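PDB 2I2X: methyltransferase 1 from Methanosarcina barkeri, which transfers the methyl group of methanol to the cob(I)amide carried by its corrinoid partner protein MtaC, a step in methanogenesis. Local coordinates for residues 186-191 with 247-252; 253-258 with 390-395. All coordinates share one frame; numbering follows the deposited sequence.

Overall arrangement
Both contacts are buried in the helical part of the chain, and helix 240-259 serves both: residues 247-252 meet helix 181-210 in contact 1, and residues 253-258, which follow directly, meet helix 389-409 in contact 2. The two centres lie about 6 Å apart. Contact 1 joins two helices of the TIM barrel shell, almost parallel and close enough for backbone to take part, through isoleucine, serine and glycine. Contact 2 spans a wider gap with one long arginine set against leucine and valine. The two touch where Arg392 NH2 comes to 3.2 Å from Pro252 O, so that the arginine reaches the end of contact 1.

Contact 1: 186-191 with 247-252; sequences YSIGCL and RAISAP
The carbonyl oxygen Tyr186 O takes two amides, Cys190 N at 2.9 Å and Leu191 N at 2.8 Å, and the second bond closes a wider, pi-type turn. Ile188 and Gly189, which lie within that turn, are the residues of helix 181-210 that meet Ile249 and Ser250 of helix 240-259. The two helices pack side by side in the outer shell of the TIM barrel; they come after the neighbouring parallel strands 160-163 and 213-216, each with a shorter helix (169-176, 220-230) between. Their local axes approach to 8.1 Å at a signed crossing angle of 15°, which fits a close, nearly parallel pairing.

The absence of a side chain at Gly189 is consistent with this closeness. Gly189 N lies 3.5 Å from Ile249 CG2, and a beta carbon on the glycine would come tight against the same methyl. On the other helix, Pro252 has no amide hydrogen to give, and the helix kinks there.

Away from the interface, Arg247 pairs with Glu272. Ile249 also touches Ala397 of helix 389-409. The side chain of Ser250 is about 9 Å from that of the zinc ligand Cys220.

In Ile188, chi1 of -53° sets CG2 anti to the backbone N, and this branch rests on backbone atoms of the facing helix. Ile188 CG2 is 3.7 Å from Ser250 CA and 3.8 Å from Ile249 O. One bond back, Ile188 CB meets Ile249 CG2 at 3.8 Å.

Contact 2: 253-258 with 390-395; sequences RSLVAY and YLRAKN
Arg392 reaches from helix 389-409 to Leu255 and Val256 of helix 240-259, so that one buried side chain spans from a helix of the C-terminal helical part to the barrel shell. Its CG stands between the backbone N and the carbonyl carbon (chi1 76°), the crowded position, and from CG to NE the chain runs extended, which carries the guanidinium across the gap.

The two aliphatic partners meet that flat group differently. Leu255 CD2 lies over one face, 3.8 Å from Arg392 NH1 and 4.0 Å from Arg392 CZ, the two side chains crossing at a slant. Two torsions bring it there: CG is anti to the backbone N, and chi2 of 68° for CD1 leaves CD2 about anti to CA, extended toward the guanidinium. Val256 instead comes to the edge, near the guanidinium plane, with Val256 CG2 3.5 Å from Arg392 NH2 and the side chains at about a right angle. Its chi1 of 173° turns CG1 anti to the backbone N and CG2 beside that N, making CG2 the methyl that meets the arginine.

These are packing contacts; the polar grip comes from beyond the two segments, where Arg392 NH1 forms a salt bridge with Glu259 of helix 240-259. Replacing Arg392 by a leucine would probably leave the carboxylate of Glu259 without its partner and uncover the side of Leu255 now lying on the guanidinium.

With methyl groups at one face and one edge and the group buried, the attraction of Arg392 to Glu259 is likely to be less screened than it would be in water.

Contact 1: 186-191 with 247-252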
loop_
_atom_site.group_PDB
_atom_site.type_symbol
_atom_site.label_atom_id
_atom_site.label_comp_id
_atom_site.label_asym_id
_atom_site.label_seq_id
_atom_site.Cartn_x
_atom_site.Cartn_y
_atom_site.Cartn_z
ATOM N N TYR A 186 -13.057 4.979 34.251
ATOM C CA TYR A 186 -14.491 4.948 34.333
ATOM C C TYR A 186 -15.105 4.751 32.954
ATOM O O TYR A 186 -15.931 3.843 32.765
ATOM C CB TYR A 186 -15.000 6.222 35.025
ATOM C CG TYR A 186 -16.491 6.349 35.155
ATOM C CD1 TYR A 186 -17.231 5.461 35.943
ATOM C CD2 TYR A 186 -17.174 7.415 34.546
ATOM C CE1 TYR A 186 -18.634 5.624 36.113
ATOM C CE2 TYR A 186 -18.577 7.578 34.697
ATOM C CZ TYR A 186 -19.278 6.683 35.481
ATOM O OH TYR A 186 -20.626 6.837 35.603
ATOM N N SER A 187 -14.717 5.601 32.002
ATOM C CA SER A 187 -15.235 5.519 30.624
ATOM C C SER A 187 -15.024 4.179 29.972
ATOM O O SER A 187 -15.963 3.581 29.450
ATOM C CB SER A 187 -14.647 6.615 29.716
ATOM O OG SER A 187 -13.252 6.671 29.836
ATOM N N ILE A 188 -13.802 3.685 30.043
ATOM C CA ILE A 188 -13.469 2.453 29.340
ATOM C C ILE A 188 -13.831 1.230 30.182
ATOM O O ILE A 188 -14.603 0.356 29.769
ATOM C CB ILE A 188 -11.933 2.400 28.953
ATOM C CG1 ILE A 188 -11.506 3.668 28.189
ATOM C CG2 ILE A 188 -11.617 1.133 28.218
ATOM C CD1 ILE A 188 -9.999 3.802 28.021
ATOM N N GLY A 189 -13.239 1.160 31.362
ATOM C CA GLY A 189 -13.457 0.021 32.257
ATOM C C GLY A 189 -14.896 -0.131 32.735
ATOM O O GLY A 189 -15.428 -1.222 32.711
ATOM N N CYS A 190 -15.547 0.955 33.133
ATOM C CA CYS A 190 -16.875 0.801 33.727
ATOM C C CYS A 190 -18.006 0.981 32.723
ATOM O O CYS A 190 -18.739 0.024 32.417
ATOM C CB CYS A 190 -17.020 1.707 34.952
ATOM S SG CYS A 190 -15.655 1.415 36.149
ATOM N N LEU A 191 -18.135 2.196 32.186
ATOM C CA LEU A 191 -19.227 2.453 31.280
ATOM C C LEU A 191 -19.092 1.501 30.111
ATOM O O LEU A 191 -20.047 0.768 29.797
ATOM C CB LEU A 191 -19.243 3.890 30.816
ATOM C CG LEU A 191 -19.327 4.999 31.863
ATOM C CD1 LEU A 191 -19.346 6.350 31.148
ATOM C CD2 LEU A 191 -20.551 4.856 32.798
ATOM N N ARG A 247 -4.794 1.519 26.891
ATOM C CA ARG A 247 -4.809 0.189 26.279
ATOM C C ARG A 247 -5.029 -0.951 27.258
ATOM O O ARG A 247 -5.799 -1.882 26.981
ATOM C CB ARG A 247 -3.529 -0.087 25.497
ATOM C CG ARG A 247 -3.567 -1.412 24.763
ATOM C CD ARG A 247 -4.499 -1.372 23.564
ATOM N NE ARG A 247 -4.028 -0.417 22.550
ATOM C CZ ARG A 247 -4.743 -0.006 21.503
ATOM N NH1 ARG A 247 -5.971 -0.488 21.308
ATOM N NH2 ARG A 247 -4.226 0.889 20.657
ATOM N N ALA A 248 -4.336 -0.890 28.381
ATOM C CA ALA A 248 -4.461 -1.899 29.407
ATOM C C ALA A 248 -5.904 -2.018 29.919
ATOM O O ALA A 248 -6.426 -3.115 30.053
ATOM C CB ALA A 248 -3.493 -1.597 30.545
ATOM N N ILE A 249 -6.553 -0.883 30.164
ATOM C CA ILE A 249 -7.963 -0.834 30.624
ATOM C C ILE A 249 -8.944 -1.364 29.573
ATOM O O ILE A 249 -10.042 -1.859 29.924
ATOM C CB ILE A 249 -8.348 0.635 31.028
ATOM C CG1 ILE A 249 -7.272 1.191 31.984
ATOM C CG2 ILE A 249 -9.767 0.713 31.591
ATOM C CD1 ILE A 249 -7.586 2.539 32.695
ATOM N N SER A 250 -8.557 -1.266 28.289
ATOM C CA SER A 250 -9.469 -1.643 27.200
ATOM C C SER A 250 -9.589 -3.137 27.178
ATOM O O SER A 250 -10.618 -3.679 26.767
ATOM C CB SER A 250 -8.979 -1.144 25.842
ATOM O OG SER A 250 -7.806 -1.843 25.424
ATOM N N ALA A 251 -8.534 -3.808 27.636
ATOM C CA ALA A 251 -8.511 -5.276 27.644
ATOM C C ALA A 251 -9.734 -5.912 28.360
ATOM O O ALA A 251 -10.452 -6.697 27.741
ATOM C CB ALA A 251 -7.188 -5.800 28.204
ATOM N N PRO A 252 -9.972 -5.590 29.656
ATOM C CA PRO A 252 -11.212 -6.148 30.285
ATOM C C PRO A 252 -12.522 -5.580 29.740
ATOM O O PRO A 252 -13.544 -6.264 29.770
ATOM C CB PRO A 252 -11.053 -5.838 31.780
ATOM C CG PRO A 252 -10.049 -4.721 31.837
ATOM C CD PRO A 252 -9.160 -4.801 30.603
#

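Contact 2: 253-258 with 390-395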
loop_
_atom_site.group_PDB
_atom_site.type_symbol
_atom_site.label_atom_id
_atom_site.label_comp_id
_atom_site.label_asym_id
_atom_site.label_seq_id
_atom_site.Cartn_x
_atom_site.Cartn_y
_atom_site.Cartn_z
ATOM N N ARG A 253 -12.513 -4.352 29.234
ATOM C CA ARG A 253 -13.688 -3.876 28.512
ATOM C C ARG A 253 -14.004 -4.790 27.308
ATOM O O ARG A 253 -15.135 -5.275 27.176
ATOM C CB ARG A 253 -13.531 -2.420 28.069
ATOM C CG ARG A 253 -14.656 -1.911 27.094
ATOM C CD ARG A 253 -14.308 -2.219 25.613
ATOM N NE ARG A 253 -15.168 -1.533 24.651
ATOM C CZ ARG A 253 -15.301 -1.884 23.368
ATOM N NH1 ARG A 253 -14.655 -2.939 22.902
ATOM N NH2 ARG A 253 -16.116 -1.191 22.562
ATOM N N SER A 254 -13.003 -5.048 26.456
ATOM C CA SER A 254 -13.243 -5.824 25.241
ATOM C C SER A 254 -13.485 -7.292 25.573
ATOM O O SER A 254 -14.221 -7.975 24.869
ATOM C CB SER A 254 -12.105 -5.649 24.233
ATOM O OG SER A 254 -12.065 -4.299 23.753
ATOM N N LEU A 255 -12.900 -7.758 26.670
ATOM C CA LEU A 255 -13.139 -9.109 27.146
ATOM C C LEU A 255 -14.629 -9.454 27.322
ATOM O O LEU A 255 -15.015 -10.612 27.187
ATOM C CB LEU A 255 -12.373 -9.339 28.446
ATOM C CG LEU A 255 -12.582 -10.681 29.155
ATOM C CD1 LEU A 255 -12.010 -11.828 28.358
ATOM C CD2 LEU A 255 -11.985 -10.683 30.558
ATOM N N VAL A 256 -15.460 -8.446 27.607
ATOM C CA VAL A 256 -16.888 -8.642 27.880
ATOM C C VAL A 256 -17.649 -9.326 26.732
ATOM O O VAL A 256 -18.497 -10.199 26.975
ATOM C CB VAL A 256 -17.616 -7.297 28.313
ATOM C CG1 VAL A 256 -19.099 -7.489 28.418
ATOM C CG2 VAL A 256 -17.072 -6.765 29.632
ATOM N N ALA A 257 -17.349 -8.934 25.494
ATOM C CA ALA A 257 -17.937 -9.567 24.317
ATOM C C ALA A 257 -17.908 -11.105 24.414
ATOM O O ALA A 257 -18.904 -11.789 24.124
ATOM C CB ALA A 257 -17.220 -9.087 23.072
ATOM N N TYR A 258 -16.768 -11.632 24.853
ATOM C CA TYR A 258 -16.538 -13.080 24.904
ATOM C C TYR A 258 -17.272 -13.683 26.106
ATOM O O TYR A 258 -17.947 -14.719 25.994
ATOM C CB TYR A 258 -15.013 -13.374 24.857
ATOM C CG TYR A 258 -14.428 -12.626 23.666
ATOM C CD1 TYR A 258 -14.607 -13.100 22.346
ATOM C CD2 TYR A 258 -13.845 -11.376 23.839
ATOM C CE1 TYR A 258 -14.162 -12.361 21.251
ATOM C CE2 TYR A 258 -13.412 -10.644 22.768
ATOM C CZ TYR A 258 -13.562 -11.134 21.477
ATOM O OH TYR A 258 -13.097 -10.357 20.430
ATOM N N TYR A 390 -14.908 -3.136 37.605
ATOM C CA TYR A 390 -14.079 -1.986 37.950
ATOM C C TYR A 390 -12.716 -2.452 38.430
ATOM O O TYR A 390 -11.675 -2.041 37.916
ATOM C CB TYR A 390 -14.754 -1.179 39.049
ATOM C CG TYR A 390 -13.849 -0.280 39.864
ATOM C CD1 TYR A 390 -13.318 0.873 39.316
ATOM C CD2 TYR A 390 -13.554 -0.574 41.190
ATOM C CE1 TYR A 390 -12.506 1.710 40.040
ATOM C CE2 TYR A 390 -12.730 0.277 41.956
ATOM C CZ TYR A 390 -12.218 1.430 41.363
ATOM O OH TYR A 390 -11.411 2.306 42.074
ATOM N N LEU A 391 -12.729 -3.308 39.439
ATOM C CA LEU A 391 -11.513 -3.729 40.076
ATOM C C LEU A 391 -10.580 -4.467 39.120
ATOM O O LEU A 391 -9.367 -4.282 39.198
ATOM C CB LEU A 391 -11.830 -4.562 41.326
ATOM C CG LEU A 391 -10.654 -4.939 42.247
ATOM C CD1 LEU A 391 -9.794 -3.737 42.629
ATOM C CD2 LEU A 391 -11.144 -5.702 43.485
ATOM N N ARG A 392 -11.120 -5.316 38.249
ATOM C CA ARG A 392 -10.267 -5.995 37.250
ATOM C C ARG A 392 -9.591 -5.001 36.306
ATOM O O ARG A 392 -8.419 -5.153 35.969
ATOM C CB ARG A 392 -11.012 -7.104 36.482
ATOM C CG ARG A 392 -11.982 -6.664 35.411
ATOM C CD ARG A 392 -12.923 -7.844 35.039
ATOM N NE ARG A 392 -13.662 -7.574 33.809
ATOM C CZ ARG A 392 -14.279 -8.490 33.066
ATOM N NH1 ARG A 392 -14.307 -9.768 33.419
ATOM N NH2 ARG A 392 -14.872 -8.119 31.949
ATOM N N ALA A 393 -10.331 -3.971 35.915
ATOM C CA ALA A 393 -9.810 -2.912 35.073
ATOM C C ALA A 393 -8.741 -2.087 35.788
ATOM O O ALA A 393 -7.681 -1.740 35.196
ATOM C CB ALA A 393 -10.940 -2.023 34.565
ATOM N N LYS A 394 -8.998 -1.757 37.050
ATOM C CA LYS A 394 -7.988 -1.038 37.826
ATOM C C LYS A 394 -6.714 -1.887 37.951
ATOM O O LYS A 394 -5.614 -1.342 37.824
ATOM C CB LYS A 394 -8.530 -0.628 39.184
ATOM C CG LYS A 394 -7.598 0.223 40.038
ATOM C CD LYS A 394 -8.401 1.033 41.085
ATOM C CE LYS A 394 -8.860 0.185 42.326
ATOM N NZ LYS A 394 -7.720 -0.452 43.092
ATOM N N ASN A 395 -6.858 -3.203 38.174
ATOM C CA ASN A 395 -5.699 -4.085 38.309
ATOM C C ASN A 395 -4.829 -3.997 37.034
ATOM O O ASN A 395 -3.604 -3.887 37.108
ATOM C CB ASN A 395 -6.124 -5.545 38.555
ATOM C CG ASN A 395 -6.799 -5.769 39.947
ATOM O OD1 ASN A 395 -6.768 -4.906 40.830
ATOM N ND2 ASN A 395 -7.398 -6.941 40.121
#